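Local atomic coordinates of Abbfa_003403 (Acinetobacter baumannii, PDB entry 4ZXH), a protein that probably assembles and releases a small peptide product as a four-domain nonribosomal peptide synthetase with condensation, adenylation, carrier and thioesterase domains. Residues T1165-E1171 against L1278-L1283. Numbering follows the deposited sequence.
Sequences TRAPIPE and LGWDQL
The methyl group of A1167 sits squarely over the pyrrole ring of W1280: CB lies 3.5 Å from the centroid of that five-membered ring and only 2° off its normal, a CH-pi contact. P1168 carries the same cover onto the six-membered ring, with its CD 3.6 Å from CH2 of W1280. The indole also has a polar tie at its edge. Its NE1 gives a hydrogen bond of 2.8 Å to the backbone O of T1165, which lies near the ring plane, although the N-H approaches from above the carbonyl plane. The cover on one face and the bond at the edge together would hold the ring in its rotation. Next to it, A1167 N bonds to L1278 O at 3.0 Å, and N1172 ND2 gives that same oxygen a second bond.

Farther along, CD1 of L1283 packs against the P1168 ring, 3.7 Å from CD. With CG1 of I1169 set between the backbone N and the carbonyl carbon (chi1 65°), the chain carries CD1 to OE1 of the Q1282 amide, 3.4 Å away. At the solvent-exposed end of the contact, NE2 of Q1282 donates to OE2 of E1171 at 3.2 Å, from above the carboxylate plane.

P1168 centres an inverse gamma turn, closed by I1169 N bonding to A1167 O. In the thioesterase domain, of alpha/beta-hydrolase type, the contact joins the loop after strand 1157-1163 to the one linking the adjacent parallel strands 1262-1267 and 1288-1293; Y1144, from helix 1138-1152, meets W1280 edge-to-face.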
ATOM      1  N   THR A1165      -0.978 -42.418  30.684  1.00 27.32           N
ATOM      2  CA  THR A1165      -2.163 -42.159  31.488  1.00 29.91           C
ATOM      3  C   THR A1165      -2.052 -42.786  32.856  1.00 32.52           C
ATOM      4  O   THR A1165      -1.968 -44.010  32.969  1.00 37.52           O
ATOM      5  CB  THR A1165      -3.413 -42.731  30.797  1.00 27.14           C
ATOM      6  OG1 THR A1165      -3.539 -42.130  29.517  1.00 26.29           O
ATOM      7  CG2 THR A1165      -4.664 -42.479  31.598  1.00 20.52           C
ATOM      8  N   ARG A1166      -2.060 -41.969  33.901  1.00 29.77           N
ATOM      9  CA  ARG A1166      -2.081 -42.530  35.252  1.00 25.30           C
ATOM     10  C   ARG A1166      -3.448 -43.153  35.517  1.00 22.39           C
ATOM     11  O   ARG A1166      -4.478 -42.582  35.197  1.00 22.05           O
ATOM     12  CB  ARG A1166      -1.687 -41.450  36.235  1.00 21.02           C
ATOM     13  CG  ARG A1166      -0.348 -40.946  35.743  1.00 20.25           C
ATOM     14  CD  ARG A1166       0.063 -39.601  36.174  1.00 27.37           C
ATOM     15  NE  ARG A1166       1.406 -39.374  35.675  1.00 34.93           N
ATOM     16  CZ  ARG A1166       1.999 -38.192  35.648  1.00 37.29           C
ATOM     17  NH1 ARG A1166       1.351 -37.135  36.096  1.00 29.37           N
ATOM     18  NH2 ARG A1166       3.237 -38.076  35.193  1.00 45.36           N
ATOM     19  N   ALA A1167      -3.438 -44.390  35.987  1.00 23.81           N
ATOM     20  CA  ALA A1167      -4.670 -45.134  36.151  1.00 26.24           C
ATOM     21  C   ALA A1167      -5.511 -44.423  37.195  1.00 33.23           C
ATOM     22  O   ALA A1167      -4.962 -43.870  38.155  1.00 37.09           O
ATOM     23  CB  ALA A1167      -4.383 -46.586  36.564  1.00 30.69           C
ATOM     24  N   PRO A1168      -6.840 -44.412  36.998  1.00 36.52           N
ATOM     25  CA  PRO A1168      -7.783 -43.787  37.937  1.00 30.29           C
ATOM     26  C   PRO A1168      -7.948 -44.606  39.221  1.00 31.14           C
ATOM     27  O   PRO A1168      -8.959 -45.274  39.421  1.00 34.00           O
ATOM     28  CB  PRO A1168      -9.082 -43.736  37.137  1.00 27.28           C
ATOM     29  CG  PRO A1168      -8.988 -44.878  36.201  1.00 28.41           C
ATOM     30  CD  PRO A1168      -7.531 -45.002  35.834  1.00 34.89           C
ATOM     31  N   ILE A1169      -6.937 -44.562  40.077  1.00 28.23           N
ATOM     32  CA  ILE A1169      -6.985 -45.248  41.356  1.00 30.01           C
ATOM     33  C   ILE A1169      -6.525 -44.249  42.425  1.00 38.69           C
ATOM     34  O   ILE A1169      -5.820 -43.294  42.113  1.00 43.55           O
ATOM     35  CB  ILE A1169      -6.115 -46.531  41.345  1.00 33.92           C
ATOM     36  CG1 ILE A1169      -4.621 -46.190  41.184  1.00 32.60           C
ATOM     37  CG2 ILE A1169      -6.594 -47.501  40.248  1.00 31.34           C
ATOM     38  CD1 ILE A1169      -3.693 -47.379  41.409  1.00 30.93           C
ATOM     39  N   PRO A1170      -6.958 -44.435  43.676  1.00 39.86           N
ATOM     40  CA  PRO A1170      -6.640 -43.519  44.784  1.00 36.39           C
ATOM     41  C   PRO A1170      -5.166 -43.104  44.957  1.00 37.44           C
ATOM     42  O   PRO A1170      -4.929 -41.912  45.152  1.00 41.58           O
ATOM     43  CB  PRO A1170      -7.122 -44.309  46.007  1.00 38.51           C
ATOM     44  CG  PRO A1170      -8.324 -45.022  45.508  1.00 34.72           C
ATOM     45  CD  PRO A1170      -7.973 -45.429  44.077  1.00 47.58           C
ATOM     46  N   GLU A1171      -4.213 -44.041  44.903  1.00 36.39           N
ATOM     47  CA  GLU A1171      -2.776 -43.721  44.977  1.00 32.49           C
ATOM     48  C   GLU A1171      -2.346 -42.569  44.051  1.00 37.16           C
ATOM     49  O   GLU A1171      -1.393 -41.844  44.335  1.00 50.71           O
ATOM     50  CB  GLU A1171      -1.919 -44.932  44.598  1.00 37.54           C
ATOM     51  CG  GLU A1171      -2.011 -46.177  45.441  1.00 53.52           C
ATOM     52  CD  GLU A1171      -3.113 -47.142  45.001  1.00 68.76           C
ATOM     53  OE1 GLU A1171      -4.209 -46.695  44.579  1.00 65.95           O
ATOM     54  OE2 GLU A1171      -2.853 -48.366  45.049  1.00 77.29           O
ATOM     55  N   LEU A1278       1.868 -47.497  35.608  1.00 26.59           N
ATOM     56  CA  LEU A1278       1.104 -46.339  36.066  1.00 25.42           C
ATOM     57  C   LEU A1278      -0.144 -46.744  36.874  1.00 31.29           C
ATOM     58  O   LEU A1278      -1.089 -45.962  37.007  1.00 37.70           O
ATOM     59  CB  LEU A1278       0.702 -45.460  34.869  1.00 28.41           C
ATOM     60  CG  LEU A1278       1.858 -45.137  33.928  1.00 33.38           C
ATOM     61  CD1 LEU A1278       1.429 -44.190  32.824  1.00 34.68           C
ATOM     62  CD2 LEU A1278       3.020 -44.563  34.698  1.00 23.16           C
ATOM     63  N   GLY A1279      -0.142 -47.957  37.422  1.00 29.93           N
ATOM     64  CA  GLY A1279      -1.248 -48.411  38.237  1.00 31.87           C
ATOM     65  C   GLY A1279      -2.307 -49.216  37.499  1.00 36.43           C
ATOM     66  O   GLY A1279      -3.235 -49.717  38.125  1.00 43.16           O
ATOM     67  N   TRP A1280      -2.180 -49.379  36.185  1.00 35.69           N
ATOM     68  CA  TRP A1280      -3.240 -50.052  35.419  1.00 37.38           C
ATOM     69  C   TRP A1280      -3.346 -51.539  35.711  1.00 38.48           C
ATOM     70  O   TRP A1280      -4.377 -52.159  35.440  1.00 42.49           O
ATOM     71  CB  TRP A1280      -3.051 -49.839  33.908  1.00 34.72           C
ATOM     72  CG  TRP A1280      -3.527 -48.495  33.485  1.00 33.47           C
ATOM     73  CD1 TRP A1280      -2.766 -47.385  33.300  1.00 25.64           C
ATOM     74  CD2 TRP A1280      -4.885 -48.097  33.251  1.00 32.06           C
ATOM     75  NE1 TRP A1280      -3.556 -46.323  32.931  1.00 37.80           N
ATOM     76  CE2 TRP A1280      -4.866 -46.730  32.898  1.00 34.36           C
ATOM     77  CE3 TRP A1280      -6.115 -48.766  33.280  1.00 30.02           C
ATOM     78  CZ2 TRP A1280      -6.031 -46.009  32.594  1.00 25.65           C
ATOM     79  CZ3 TRP A1280      -7.281 -48.047  32.968  1.00 28.25           C
ATOM     80  CH2 TRP A1280      -7.222 -46.687  32.628  1.00 27.28           C
ATOM     81  N   ASP A1281      -2.285 -52.111  36.266  1.00 39.47           N
ATOM     82  CA  ASP A1281      -2.321 -53.507  36.678  1.00 45.36           C
ATOM     83  C   ASP A1281      -3.423 -53.785  37.708  1.00 45.29           C
ATOM     84  O   ASP A1281      -3.725 -54.941  37.984  1.00 54.63           O
ATOM     85  CB  ASP A1281      -0.957 -53.949  37.241  1.00 53.70           C
ATOM     86  CG  ASP A1281      -0.452 -53.056  38.371  1.00 65.06           C
ATOM     87  OD1 ASP A1281      -0.619 -51.820  38.288  1.00 81.83           O
ATOM     88  OD2 ASP A1281       0.100 -53.591  39.358  1.00 57.85           O
ATOM     89  N   GLN A1282      -4.022 -52.741  38.280  1.00 41.00           N
ATOM     90  CA  GLN A1282      -5.056 -52.943  39.293  1.00 41.06           C
ATOM     91  C   GLN A1282      -6.449 -52.839  38.680  1.00 46.14           C
ATOM     92  O   GLN A1282      -7.453 -53.026  39.365  1.00 56.77           O
ATOM     93  CB  GLN A1282      -4.927 -51.931  40.429  1.00 41.07           C
ATOM     94  CG  GLN A1282      -3.540 -51.792  41.037  1.00 46.13           C
ATOM     95  CD  GLN A1282      -3.541 -50.900  42.271  1.00 54.44           C
ATOM     96  OE1 GLN A1282      -4.583 -50.397  42.686  1.00 59.83           O
ATOM     97  NE2 GLN A1282      -2.364 -50.664  42.835  1.00 64.38           N
ATOM     98  N   LEU A1283      -6.504 -52.538  37.387  1.00 44.94           N
ATOM     99  CA  LEU A1283      -7.771 -52.364  36.690  1.00 38.54           C
ATOM    100  C   LEU A1283      -7.900 -53.318  35.521  1.00 43.29           C
ATOM    101  O   LEU A1283      -8.991 -53.796  35.223  1.00 59.46           O
ATOM    102  CB  LEU A1283      -7.917 -50.931  36.177  1.00 33.99           C
ATOM    103  CG  LEU A1283      -8.067 -49.848  37.231  1.00 35.22           C
ATOM    104  CD1 LEU A1283      -8.275 -48.507  36.561  1.00 34.15           C
ATOM    105  CD2 LEU A1283      -9.219 -50.188  38.161  1.00 35.02           C
TER